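Local coordinates for putative peptidase (Bacteroides fragilis, PDB 5DYN), which is a clostripain-family cysteine protease that probably activates the Bacteroides fragilis toxin by cleaving it, at residues 28-33 and 49-54; 35-40 and 210-215; 59-64 and 103-108. All coordinates share one frame; numbering follows the deposited sequence.

The three contacts illustrate how chemistry follows position in one fold. Interaction 1 is a buried rung of the main sheet, where two parallel strands of a beta-alpha-beta unit meet by backbone hydrogen bonds and apolar side chains. Interaction 2 takes in the start of the helix of that same unit, lies near the centre of the chain, and adds a carboxylate and a bridging water to its backbone bonds, with sodium ions at its hydroxyls. The two touch, Glu-36 standing against Leu-51 and Ser-53. Interaction 3, its centre about 19 Å from the centre of the chain, joins two loops by proline-indole packing without a cross-contact hydrogen bond, its sodium ions sitting at carbonyls; Asp-31 of interaction 1 holds Ala-63 there.

Interaction 1. Residues 28-33 and 49-54; sequences LFFDAC and SYLISS
Leu-28 and Phe-30 pair with strand 50-53 through a parallel ladder. Leu-28 N donates to Tyr-50 O at 2.7 Å. Leu-28 O in turn receives Ile-52 N at 3.0 Å, and Phe-30 N donates to Ile-52 O. At the next step a side chain takes over: the hydroxyl of Ser-53, with OG anti to the backbone N (chi1 -171°), donates to a lone pair of Phe-30 O in the carbonyl plane, OG to O 3.0 Å. The same carbonyl weakly accepts Ala-32 N as the chain bends through an inverse gamma turn centred on Asp-31.

Side chains fill both faces. On one, the edge of the Phe-29 ring brings CD1 to 3.3 Å from Ile-52 O, in the ring plane, and the Phe-29 and Ile-52 side chains cross at about a right angle, CD1 to CG2 3.8 Å. On the other, Leu-51 CD1 approaches Phe-30 CD1 obliquely at 3.6 Å.

Farther out, Ala-79 and Ile-82 of helix 78-92 pack on the Phe-29 and Ile-52 face. Phe-115 of the partner chain stacks on Phe-30, and residues 28-31 form a second parallel ladder with that chain, so the sheet continues across the interface.

Chemically, this is a beta-alpha-beta strand pair whose paired amides and carbonyls are satisfied in a largely apolar, buried setting, the Ser-53 hydroxyl adding a side-chain bond beyond the backbone ladder.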
ATOM      1  N   LEU B  28      -3.555   6.627   3.718  1.00 37.68           N
ATOM      2  CA  LEU B  28      -4.002   5.282   3.383  1.00 32.53           C
ATOM      3  C   LEU B  28      -2.830   4.325   3.558  1.00 35.69           C
ATOM      4  O   LEU B  28      -2.001   4.172   2.661  1.00 40.13           O
ATOM      5  CB  LEU B  28      -4.551   5.210   1.956  1.00 34.80           C
ATOM      6  CG  LEU B  28      -5.991   5.680   1.729  1.00 35.87           C
ATOM      7  CD1 LEU B  28      -6.089   7.196   1.776  1.00 36.07           C
ATOM      8  CD2 LEU B  28      -6.530   5.146   0.408  1.00 37.72           C
ATOM      9  N   PHE B  29      -2.755   3.698   4.726  1.00 31.82           N
ATOM     10  CA  PHE B  29      -1.647   2.807   5.039  1.00 32.72           C
ATOM     11  C   PHE B  29      -1.964   1.381   4.596  1.00 35.81           C
ATOM     12  O   PHE B  29      -2.827   0.717   5.171  1.00 35.34           O
ATOM     13  CB  PHE B  29      -1.334   2.850   6.540  1.00 31.64           C
ATOM     14  CG  PHE B  29      -0.230   1.918   6.965  1.00 39.16           C
ATOM     15  CD1 PHE B  29       0.808   1.597   6.102  1.00 33.77           C
ATOM     16  CD2 PHE B  29      -0.238   1.353   8.231  1.00 33.09           C
ATOM     17  CE1 PHE B  29       1.814   0.736   6.493  1.00 33.92           C
ATOM     18  CE2 PHE B  29       0.766   0.492   8.628  1.00 35.85           C
ATOM     19  CZ  PHE B  29       1.794   0.183   7.757  1.00 39.90           C
ATOM     20  N   PHE B  30      -1.256   0.920   3.568  1.00 34.28           N
ATOM     21  CA  PHE B  30      -1.385  -0.454   3.099  1.00 30.59           C
ATOM     22  C   PHE B  30      -0.294  -1.343   3.682  1.00 32.54           C
ATOM     23  O   PHE B  30       0.799  -1.449   3.124  1.00 32.95           O
ATOM     24  CB  PHE B  30      -1.332  -0.516   1.571  1.00 31.10           C
ATOM     25  CG  PHE B  30      -2.631  -0.170   0.904  1.00 32.40           C
ATOM     26  CD1 PHE B  30      -2.995   1.150   0.710  1.00 31.02           C
ATOM     27  CD2 PHE B  30      -3.484  -1.167   0.465  1.00 30.74           C
ATOM     28  CE1 PHE B  30      -4.189   1.470   0.095  1.00 32.27           C
ATOM     29  CE2 PHE B  30      -4.682  -0.853  -0.150  1.00 33.25           C
ATOM     30  CZ  PHE B  30      -5.033   0.468  -0.334  1.00 27.02           C
ATOM     31  N   ASP B  31      -0.591  -1.977   4.809  1.00 35.99           N
ATOM     32  CA  ASP B  31       0.287  -3.002   5.355  1.00 35.04           C
ATOM     33  C   ASP B  31       0.108  -4.267   4.523  1.00 35.97           C
ATOM     34  O   ASP B  31      -0.424  -5.269   5.004  1.00 31.49           O
ATOM     35  CB  ASP B  31      -0.025  -3.271   6.828  1.00 33.58           C
ATOM     36  CG  ASP B  31       1.170  -3.814   7.587  1.00 37.95           C
ATOM     37  OD1 ASP B  31       2.183  -4.159   6.937  1.00 36.40           O
ATOM     38  OD2 ASP B  31       1.094  -3.906   8.832  1.00 35.68           O
ATOM     39  N   ALA B  32       0.541  -4.198   3.267  1.00 31.91           N
ATOM     40  CA  ALA B  32       0.322  -5.265   2.301  1.00 28.87           C
ATOM     41  C   ALA B  32       1.336  -5.156   1.166  1.00 30.58           C
ATOM     42  O   ALA B  32       1.934  -4.101   0.960  1.00 34.90           O
ATOM     43  CB  ALA B  32      -1.097  -5.210   1.758  1.00 28.41           C
ATOM     44  N   CYS B  33       1.519  -6.248   0.430  1.00 29.59           N
ATOM     45  CA  CYS B  33       2.546  -6.317  -0.606  1.00 35.24           C
ATOM     46  C   CYS B  33       2.256  -5.440  -1.820  1.00 30.50           C
ATOM     47  O   CYS B  33       1.109  -5.293  -2.229  1.00 30.16           O
ATOM     48  CB  CYS B  33       2.725  -7.763  -1.071  1.00 36.31           C
ATOM     49  SG  CYS B  33       3.867  -8.734  -0.070  1.00 38.49           S
ATOM     50  N   SER B  49      -4.703  11.803   1.476  1.00 36.39           N
ATOM     51  CA  SER B  49      -3.577  12.681   1.207  1.00 40.39           C
ATOM     52  C   SER B  49      -2.294  11.902   0.927  1.00 38.30           C
ATOM     53  O   SER B  49      -1.545  12.244   0.015  1.00 37.14           O
ATOM     54  CB  SER B  49      -3.369  13.637   2.380  1.00 36.04           C
ATOM     55  OG  SER B  49      -4.587  14.274   2.724  1.00 49.86           O
ATOM     56  N   TYR B  50      -2.045  10.852   1.707  1.00 36.45           N
ATOM     57  CA  TYR B  50      -0.799  10.100   1.572  1.00 39.88           C
ATOM     58  C   TYR B  50      -1.005   8.593   1.456  1.00 37.86           C
ATOM     59  O   TYR B  50      -1.830   8.008   2.160  1.00 35.62           O
ATOM     60  CB  TYR B  50       0.122  10.406   2.754  1.00 38.34           C
ATOM     61  CG  TYR B  50       0.501  11.865   2.838  1.00 41.18           C
ATOM     62  CD1 TYR B  50       1.502  12.388   2.030  1.00 40.19           C
ATOM     63  CD2 TYR B  50      -0.154  12.725   3.713  1.00 41.35           C
ATOM     64  CE1 TYR B  50       1.847  13.723   2.096  1.00 43.75           C
ATOM     65  CE2 TYR B  50       0.185  14.062   3.786  1.00 39.14           C
ATOM     66  CZ  TYR B  50       1.186  14.556   2.973  1.00 43.67           C
ATOM     67  OH  TYR B  50       1.531  15.884   3.038  1.00 45.77           O
ATOM     68  N   LEU B  51      -0.244   7.977   0.554  1.00 37.49           N
ATOM     69  CA  LEU B  51      -0.248   6.529   0.378  1.00 34.22           C
ATOM     70  C   LEU B  51       0.998   5.923   1.013  1.00 34.58           C
ATOM     71  O   LEU B  51       2.119   6.304   0.676  1.00 34.49           O
ATOM     72  CB  LEU B  51      -0.314   6.160  -1.106  1.00 31.41           C
ATOM     73  CG  LEU B  51      -0.235   4.666  -1.427  1.00 30.35           C
ATOM     74  CD1 LEU B  51      -1.487   3.948  -0.950  1.00 37.81           C
ATOM     75  CD2 LEU B  51      -0.012   4.429  -2.907  1.00 28.15           C
ATOM     76  N   ILE B  52       0.801   4.983   1.931  1.00 29.09           N
ATOM     77  CA  ILE B  52       1.914   4.379   2.653  1.00 29.32           C
ATOM     78  C   ILE B  52       1.963   2.867   2.458  1.00 33.27           C
ATOM     79  O   ILE B  52       1.050   2.153   2.876  1.00 30.57           O
ATOM     80  CB  ILE B  52       1.830   4.677   4.162  1.00 33.77           C
ATOM     81  CG1 ILE B  52       1.478   6.147   4.401  1.00 35.53           C
ATOM     82  CG2 ILE B  52       3.132   4.296   4.855  1.00 31.58           C
ATOM     83  CD1 ILE B  52       1.088   6.454   5.828  1.00 40.52           C
ATOM     84  N   SER B  53       3.034   2.388   1.832  1.00 31.41           N
ATOM     85  CA  SER B  53       3.223   0.959   1.608  1.00 32.00           C
ATOM     86  C   SER B  53       4.623   0.683   1.071  1.00 34.67           C
ATOM     87  O   SER B  53       5.497   1.553   1.111  1.00 37.62           O
ATOM     88  CB  SER B  53       2.169   0.418   0.634  1.00 33.73           C
ATOM     89  OG  SER B  53       2.203  -0.997   0.568  1.00 35.43           O
ATOM     90  N   SER B  54       4.835  -0.531   0.574  1.00 29.20           N
ATOM     91  CA  SER B  54       6.087  -0.878  -0.081  1.00 30.36           C
ATOM     92  C   SER B  54       5.836  -1.147  -1.552  1.00 30.06           C
ATOM     93  O   SER B  54       4.805  -1.708  -1.907  1.00 34.44           O
ATOM     94  CB  SER B  54       6.731  -2.104   0.570  1.00 32.09           C
ATOM     95  OG  SER B  54       7.902  -2.494  -0.125  1.00 26.19           O
TER

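Interaction 2. Residues 35-40 and 210-215; sequences MEAVEV and GLSTYI. With NA (sodium ion), chain G; NA (sodium ion), chain J.
Glu-39 and Tyr-214 meet with carboxylate and phenol planes 65° apart, the acid gripping the tyrosine's backbone rather than its ring. A bend at chi2 (90°) brings the carboxylate to residues 212-214, where OE2 offers its syn lone pair to Tyr-214 N at 2.9 Å. The other oxygen, OE1, receives a water at 2.9 Å that also bonds Ser-212 OG, so both oxygens are occupied and the group's rotation should be restrained. Ser-212 OG, set between its own N and carbonyl carbon (chi1 77°), also binds a sodium ion at 2.7 Å, completed by Phe-34 O and Pro-55 O. Thr-213 OG1 lines a second site modelled as sodium, with Tyr-227 OH and NE1 of Trp-232 and Trp-238, N-H groups that make the ion's identity doubtful.

Thr-213 and Val-38 run side by side, pointing the same way. Leu-211 packs on the same helix start: CD1 is 3.5 Å from Val-38 N, and CD2 is 3.9 Å from Val-38 CB. A single bridge joins the backbones, Ser-212 N to Glu-36 O (3.1 Å) and Val-38 N to Ser-212 O (3.0 Å). This isolated bridge at the N-cap, Ala-37, ties the first turn of helix 38-43 of the beta-alpha-beta unit to strand 212-213.

Around the contact, strand 158-159 pairs antiparallel with strand 212-213, Trp-232 of helix 231-236 packs on Val-38 and Glu-39, and Trp-122 of the partner chain meets Tyr-214 edge-to-face.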
ATOM      1  N   MET B  35       1.850  -2.507  -2.844  1.00 28.78           N
ATOM      2  CA  MET B  35       0.785  -1.518  -2.979  1.00 31.65           C
ATOM      3  C   MET B  35       1.284  -0.097  -3.249  1.00 35.79           C
ATOM      4  O   MET B  35       0.492   0.786  -3.591  1.00 36.38           O
ATOM      5  CB  MET B  35      -0.100  -1.522  -1.731  1.00 28.61           C
ATOM      6  CG  MET B  35      -0.855  -2.825  -1.516  1.00 31.87           C
ATOM      7  SD  MET B  35      -1.607  -3.485  -3.021  1.00 29.39           S
ATOM      8  CE  MET B  35      -2.812  -2.218  -3.416  1.00 32.91           C
ATOM      9  N   GLU B  36       2.583   0.137  -3.106  1.00 26.57           N
ATOM     10  CA  GLU B  36       3.112   1.464  -3.398  1.00 31.37           C
ATOM     11  C   GLU B  36       3.384   1.580  -4.893  1.00 34.38           C
ATOM     12  O   GLU B  36       4.531   1.685  -5.333  1.00 30.28           O
ATOM     13  CB  GLU B  36       4.376   1.750  -2.586  1.00 28.92           C
ATOM     14  CG  GLU B  36       4.687   3.238  -2.419  1.00 30.96           C
ATOM     15  CD  GLU B  36       3.718   3.959  -1.483  1.00 35.45           C
ATOM     16  OE1 GLU B  36       2.865   3.292  -0.863  1.00 35.33           O
ATOM     17  OE2 GLU B  36       3.817   5.199  -1.358  1.00 31.15           O
ATOM     18  N   ALA B  37       2.303   1.546  -5.668  1.00 31.30           N
ATOM     19  CA  ALA B  37       2.373   1.630  -7.119  1.00 30.37           C
ATOM     20  C   ALA B  37       1.727   2.920  -7.602  1.00 28.94           C
ATOM     21  O   ALA B  37       0.755   3.391  -7.012  1.00 29.41           O
ATOM     22  CB  ALA B  37       1.697   0.426  -7.753  1.00 27.91           C
ATOM     23  N   VAL B  38       2.267   3.484  -8.677  1.00 28.01           N
ATOM     24  CA  VAL B  38       1.740   4.727  -9.225  1.00 28.60           C
ATOM     25  C   VAL B  38       0.277   4.549  -9.646  1.00 26.95           C
ATOM     26  O   VAL B  38      -0.525   5.473  -9.535  1.00 31.95           O
ATOM     27  CB  VAL B  38       2.597   5.224 -10.423  1.00 30.38           C
ATOM     28  CG1 VAL B  38       2.623   4.199 -11.551  1.00 28.94           C
ATOM     29  CG2 VAL B  38       2.104   6.574 -10.922  1.00 25.73           C
ATOM     30  N   GLU B  39      -0.072   3.345 -10.087  1.00 30.30           N
ATOM     31  CA  GLU B  39      -1.424   3.058 -10.549  1.00 27.34           C
ATOM     32  C   GLU B  39      -2.412   2.988  -9.391  1.00 27.15           C
ATOM     33  O   GLU B  39      -3.584   3.334  -9.539  1.00 32.01           O
ATOM     34  CB  GLU B  39      -1.451   1.751 -11.339  1.00 23.40           C
ATOM     35  CG  GLU B  39      -0.554   1.754 -12.570  1.00 21.42           C
ATOM     36  CD  GLU B  39       0.863   1.273 -12.276  1.00 30.68           C
ATOM     37  OE1 GLU B  39       1.231   1.145 -11.087  1.00 26.27           O
ATOM     38  OE2 GLU B  39       1.611   1.023 -13.243  1.00 27.18           O
ATOM     39  N   VAL B  40      -1.940   2.530  -8.239  1.00 28.26           N
ATOM     40  CA  VAL B  40      -2.778   2.487  -7.049  1.00 25.72           C
ATOM     41  C   VAL B  40      -2.878   3.880  -6.441  1.00 30.69           C
ATOM     42  O   VAL B  40      -3.957   4.318  -6.035  1.00 34.22           O
ATOM     43  CB  VAL B  40      -2.229   1.495  -6.010  1.00 26.20           C
ATOM     44  CG1 VAL B  40      -3.106   1.483  -4.765  1.00 24.50           C
ATOM     45  CG2 VAL B  40      -2.132   0.102  -6.619  1.00 24.43           C
ATOM     46  N   GLY B 210      11.124   4.317  -4.825  1.00 34.31           N
ATOM     47  CA  GLY B 210      10.094   3.742  -3.974  1.00 33.97           C
ATOM     48  C   GLY B 210       8.667   3.723  -4.494  1.00 32.61           C
ATOM     49  O   GLY B 210       7.742   3.400  -3.751  1.00 30.04           O
ATOM     50  N   LEU B 211       8.483   4.068  -5.764  1.00 29.64           N
ATOM     51  CA  LEU B 211       7.165   4.004  -6.386  1.00 30.63           C
ATOM     52  C   LEU B 211       7.242   3.149  -7.639  1.00 32.00           C
ATOM     53  O   LEU B 211       8.032   3.430  -8.541  1.00 30.62           O
ATOM     54  CB  LEU B 211       6.645   5.401  -6.726  1.00 34.81           C
ATOM     55  CG  LEU B 211       5.209   5.481  -7.257  1.00 33.53           C
ATOM     56  CD1 LEU B 211       4.209   5.078  -6.180  1.00 28.41           C
ATOM     57  CD2 LEU B 211       4.901   6.872  -7.788  1.00 29.37           C
ATOM     58  N   SER B 212       6.425   2.102  -7.696  1.00 24.81           N
ATOM     59  CA  SER B 212       6.519   1.151  -8.794  1.00 30.39           C
ATOM     60  C   SER B 212       5.644   1.535  -9.980  1.00 33.39           C
ATOM     61  O   SER B 212       4.725   2.346  -9.863  1.00 29.34           O
ATOM     62  CB  SER B 212       6.139  -0.253  -8.324  1.00 31.75           C
ATOM     63  OG  SER B 212       4.735  -0.376  -8.201  1.00 29.66           O
ATOM     64  N   THR B 213       5.948   0.932 -11.123  1.00 28.24           N
ATOM     65  CA  THR B 213       5.142   1.081 -12.321  1.00 26.46           C
ATOM     66  C   THR B 213       5.086  -0.245 -13.065  1.00 29.58           C
ATOM     67  O   THR B 213       5.943  -1.109 -12.877  1.00 30.40           O
ATOM     68  CB  THR B 213       5.703   2.157 -13.263  1.00 33.83           C
ATOM     69  OG1 THR B 213       4.839   2.295 -14.400  1.00 32.55           O
ATOM     70  CG2 THR B 213       7.096   1.767 -13.743  1.00 26.70           C
ATOM     71  N   TYR B 214       4.077  -0.406 -13.910  1.00 30.65           N
ATOM     72  CA  TYR B 214       4.019  -1.565 -14.783  1.00 32.85           C
ATOM     73  C   TYR B 214       4.789  -1.270 -16.063  1.00 34.01           C
ATOM     74  O   TYR B 214       4.959  -0.112 -16.447  1.00 32.23           O
ATOM     75  CB  TYR B 214       2.569  -1.950 -15.096  1.00 27.11           C
ATOM     76  CG  TYR B 214       2.444  -3.129 -16.036  1.00 30.52           C
ATOM     77  CD1 TYR B 214       2.750  -4.415 -15.612  1.00 29.40           C
ATOM     78  CD2 TYR B 214       2.024  -2.953 -17.347  1.00 31.93           C
ATOM     79  CE1 TYR B 214       2.641  -5.493 -16.467  1.00 24.44           C
ATOM     80  CE2 TYR B 214       1.914  -4.026 -18.210  1.00 32.58           C
ATOM     81  CZ  TYR B 214       2.222  -5.292 -17.765  1.00 28.45           C
ATOM     82  OH  TYR B 214       2.110  -6.360 -18.624  1.00 32.70           O
ATOM     83  N   ILE B 215       5.283  -2.323 -16.704  1.00 29.78           N
ATOM     84  CA  ILE B 215       5.916  -2.200 -18.008  1.00 36.49           C
ATOM     85  C   ILE B 215       5.416  -3.329 -18.899  1.00 36.17           C
ATOM     86  O   ILE B 215       5.494  -4.498 -18.520  1.00 37.61           O
ATOM     87  CB  ILE B 215       7.457  -2.248 -17.921  1.00 37.90           C
ATOM     88  CG1 ILE B 215       7.985  -1.149 -16.995  1.00 31.26           C
ATOM     89  CG2 ILE B 215       8.071  -2.108 -19.304  1.00 34.11           C
ATOM     90  CD1 ILE B 215       9.481  -1.174 -16.811  1.00 26.63           C
TER
HETATM   91 NA    NA G 402       2.980   3.580 -15.884  1.00 40.09          NA
HETATM   92 NA    NA J 405       4.366  -2.338  -6.377  1.00 40.08          NA
HETATM   93  O   HOH W   1       3.184  -0.887 -10.403  1.00 27.25           O

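Interaction 3. Residues 59-64 and 103-108; sequences PGPGAP and EDWTGG. With NA (sodium ion), chain F; NA (sodium ion), chain E.
Pro-61, whose ring leans on Trp-105, turns its carbonyl O to a sodium ion at 2.3 Å, the shortest polar bond here. Ala-63 O binds the same ion at 2.6 Å. A water O lies 2.5 Å from the sodium ion as a further ligand. Asp-35 OD1 and Glu-38 OE1 of the partner chain also bind it, so the loop's carbonyls and two acids of another chain share one cation, and the negative carboxylates would be partly balanced by it.

Between the two loops themselves the contact is apolar. Pro-59 lays CB over one face of the indole in a CH-pi contact, 3.6 Å from the centroid of the six-membered ring of Trp-105 and 19° off its normal. Pro-61 approaches obliquely, CD to Trp-105 CE3 3.6 Å, and both proline side chains run at about a right angle to that of the tryptophan. Gly-60 N comes within 3.7 Å of Trp-105 CZ3, again at a slant, so the backbone between the two prolines is drawn against the ring as well.

The indole reaches this place with CG anti to the backbone N (chi1 -160°). Its NE1 makes a weak bond within the loop to Gly-108 O, 3.1 Å with a bent N-H angle of 130°. Trp-105 O binds a separate sodium ion at 2.5 Å, which also lies near the indole CD1 and has Tyr-90 O as a further ligand; the Tyr-90 ring meets Trp-105 edge-to-face.

Residues 59-62 form a type I beta turn, closed by Gly-62 N to Pro-59 O. The whole is a proline-bearing turn seated on a tryptophan, joining the loop beyond the C-terminal end of strand 50-53 to the loop that leads into the antiparallel strand 110-115 of this clostripain-family fold.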
ATOM      1  N   PRO B  59       7.030  -7.613   4.814  1.00 35.54           N
ATOM      2  CA  PRO B  59       7.300  -8.684   5.781  1.00 33.66           C
ATOM      3  C   PRO B  59       6.024  -9.238   6.408  1.00 32.22           C
ATOM      4  O   PRO B  59       5.112  -8.471   6.707  1.00 35.02           O
ATOM      5  CB  PRO B  59       8.163  -7.989   6.842  1.00 36.52           C
ATOM      6  CG  PRO B  59       8.813  -6.862   6.120  1.00 32.81           C
ATOM      7  CD  PRO B  59       7.803  -6.393   5.109  1.00 35.77           C
ATOM      8  N   GLY B  60       5.969 -10.555   6.589  1.00 36.16           N
ATOM      9  CA  GLY B  60       4.848 -11.215   7.242  1.00 31.87           C
ATOM     10  C   GLY B  60       4.355 -10.579   8.533  1.00 33.68           C
ATOM     11  O   GLY B  60       3.164 -10.286   8.659  1.00 29.15           O
ATOM     12  N   PRO B  61       5.261 -10.361   9.504  1.00 33.71           N
ATOM     13  CA  PRO B  61       4.868  -9.709  10.760  1.00 34.32           C
ATOM     14  C   PRO B  61       4.369  -8.273  10.579  1.00 33.27           C
ATOM     15  O   PRO B  61       3.845  -7.691  11.526  1.00 35.41           O
ATOM     16  CB  PRO B  61       6.161  -9.733  11.589  1.00 29.82           C
ATOM     17  CG  PRO B  61       7.258  -9.955  10.599  1.00 34.60           C
ATOM     18  CD  PRO B  61       6.656 -10.829   9.551  1.00 28.76           C
ATOM     19  N   GLY B  62       4.541  -7.712   9.385  1.00 35.22           N
ATOM     20  CA  GLY B  62       3.994  -6.407   9.060  1.00 33.09           C
ATOM     21  C   GLY B  62       4.507  -5.261   9.912  1.00 34.78           C
ATOM     22  O   GLY B  62       5.670  -5.232  10.308  1.00 37.27           O
ATOM     23  N   ALA B  63       3.630  -4.306  10.192  1.00 34.04           N
ATOM     24  CA  ALA B  63       4.007  -3.133  10.967  1.00 39.09           C
ATOM     25  C   ALA B  63       4.230  -3.465  12.441  1.00 42.17           C
ATOM     26  O   ALA B  63       3.554  -4.332  12.997  1.00 38.40           O
ATOM     27  CB  ALA B  63       2.943  -2.051  10.829  1.00 36.59           C
ATOM     28  N   PRO B  64       5.199  -2.781  13.071  1.00 43.52           N
ATOM     29  CA  PRO B  64       5.342  -2.798  14.530  1.00 36.30           C
ATOM     30  C   PRO B  64       4.272  -1.918  15.154  1.00 33.72           C
ATOM     31  O   PRO B  64       4.544  -0.780  15.535  1.00 37.99           O
ATOM     32  CB  PRO B  64       6.742  -2.225  14.755  1.00 35.79           C
ATOM     33  CG  PRO B  64       6.957  -1.328  13.582  1.00 39.33           C
ATOM     34  CD  PRO B  64       6.261  -1.991  12.423  1.00 36.81           C
ATOM     35  N   GLU B 103       9.336 -14.601  13.418  1.00 45.69           N
ATOM     36  CA  GLU B 103       9.520 -14.288  14.831  1.00 44.28           C
ATOM     37  C   GLU B 103      10.791 -13.480  15.066  1.00 42.17           C
ATOM     38  O   GLU B 103      10.959 -12.869  16.120  1.00 46.58           O
ATOM     39  CB  GLU B 103       9.554 -15.571  15.661  1.00 51.22           C
ATOM     40  CG  GLU B 103       8.391 -16.510  15.390  1.00 57.91           C
ATOM     41  CD  GLU B 103       7.340 -16.463  16.481  1.00 83.59           C
ATOM     42  OE1 GLU B 103       7.634 -15.926  17.571  1.00 87.12           O
ATOM     43  OE2 GLU B 103       6.216 -16.957  16.247  1.00 95.85           O
ATOM     44  N   ASP B 104      11.682 -13.481  14.081  1.00 44.49           N
ATOM     45  CA  ASP B 104      12.899 -12.677  14.142  1.00 44.05           C
ATOM     46  C   ASP B 104      13.280 -12.188  12.748  1.00 40.80           C
ATOM     47  O   ASP B 104      14.095 -12.805  12.062  1.00 38.63           O
ATOM     48  CB  ASP B 104      14.049 -13.476  14.756  1.00 43.90           C
ATOM     49  CG  ASP B 104      15.280 -12.624  15.016  1.00 51.50           C
ATOM     50  OD1 ASP B 104      15.149 -11.382  15.085  1.00 46.17           O
ATOM     51  OD2 ASP B 104      16.381 -13.199  15.147  1.00 57.96           O
ATOM     52  N   TRP B 105      12.688 -11.075  12.329  1.00 42.12           N
ATOM     53  CA  TRP B 105      12.888 -10.583  10.973  1.00 38.22           C
ATOM     54  C   TRP B 105      14.173  -9.774  10.836  1.00 38.38           C
ATOM     55  O   TRP B 105      14.256  -8.640  11.302  1.00 35.44           O
ATOM     56  CB  TRP B 105      11.699  -9.734  10.532  1.00 34.28           C
ATOM     57  CG  TRP B 105      11.608  -9.609   9.049  1.00 38.84           C
ATOM     58  CD1 TRP B 105      12.260  -8.709   8.261  1.00 33.42           C
ATOM     59  CD2 TRP B 105      10.822 -10.421   8.168  1.00 38.27           C
ATOM     60  NE1 TRP B 105      11.927  -8.907   6.942  1.00 41.25           N
ATOM     61  CE2 TRP B 105      11.045  -9.952   6.859  1.00 37.41           C
ATOM     62  CE3 TRP B 105       9.948 -11.497   8.361  1.00 29.90           C
ATOM     63  CZ2 TRP B 105      10.428 -10.521   5.746  1.00 33.54           C
ATOM     64  CZ3 TRP B 105       9.336 -12.060   7.258  1.00 35.29           C
ATOM     65  CH2 TRP B 105       9.578 -11.571   5.965  1.00 37.03           C
ATOM     66  N   THR B 106      15.167 -10.364  10.179  1.00 38.96           N
ATOM     67  CA  THR B 106      16.445  -9.700   9.955  1.00 40.70           C
ATOM     68  C   THR B 106      16.628  -9.310   8.490  1.00 44.08           C
ATOM     69  O   THR B 106      17.701  -8.861   8.085  1.00 41.58           O
ATOM     70  CB  THR B 106      17.614 -10.597  10.380  1.00 37.61           C
ATOM     71  OG1 THR B 106      17.580 -11.808   9.616  1.00 36.13           O
ATOM     72  CG2 THR B 106      17.514 -10.932  11.857  1.00 39.30           C
ATOM     73  N   GLY B 107      15.571  -9.482   7.702  1.00 35.06           N
ATOM     74  CA  GLY B 107      15.634  -9.250   6.272  1.00 39.46           C
ATOM     75  C   GLY B 107      15.416  -7.803   5.876  1.00 37.35           C
ATOM     76  O   GLY B 107      15.523  -7.450   4.702  1.00 39.75           O
ATOM     77  N   GLY B 108      15.107  -6.962   6.854  1.00 33.78           N
ATOM     78  CA  GLY B 108      14.899  -5.551   6.588  1.00 38.40           C
ATOM     79  C   GLY B 108      13.563  -5.260   5.935  1.00 40.54           C
ATOM     80  O   GLY B 108      12.649  -6.089   5.971  1.00 37.33           O
TER
HETATM   81 NA    NA F 401      15.256  -6.991   9.770  1.00 45.22          NA
HETATM   82 NA    NA E 403       3.501  -6.818  13.665  1.00 41.11          NA
HETATM   83  O   HOH W   2       4.790  -8.875  14.458  1.00 35.06           O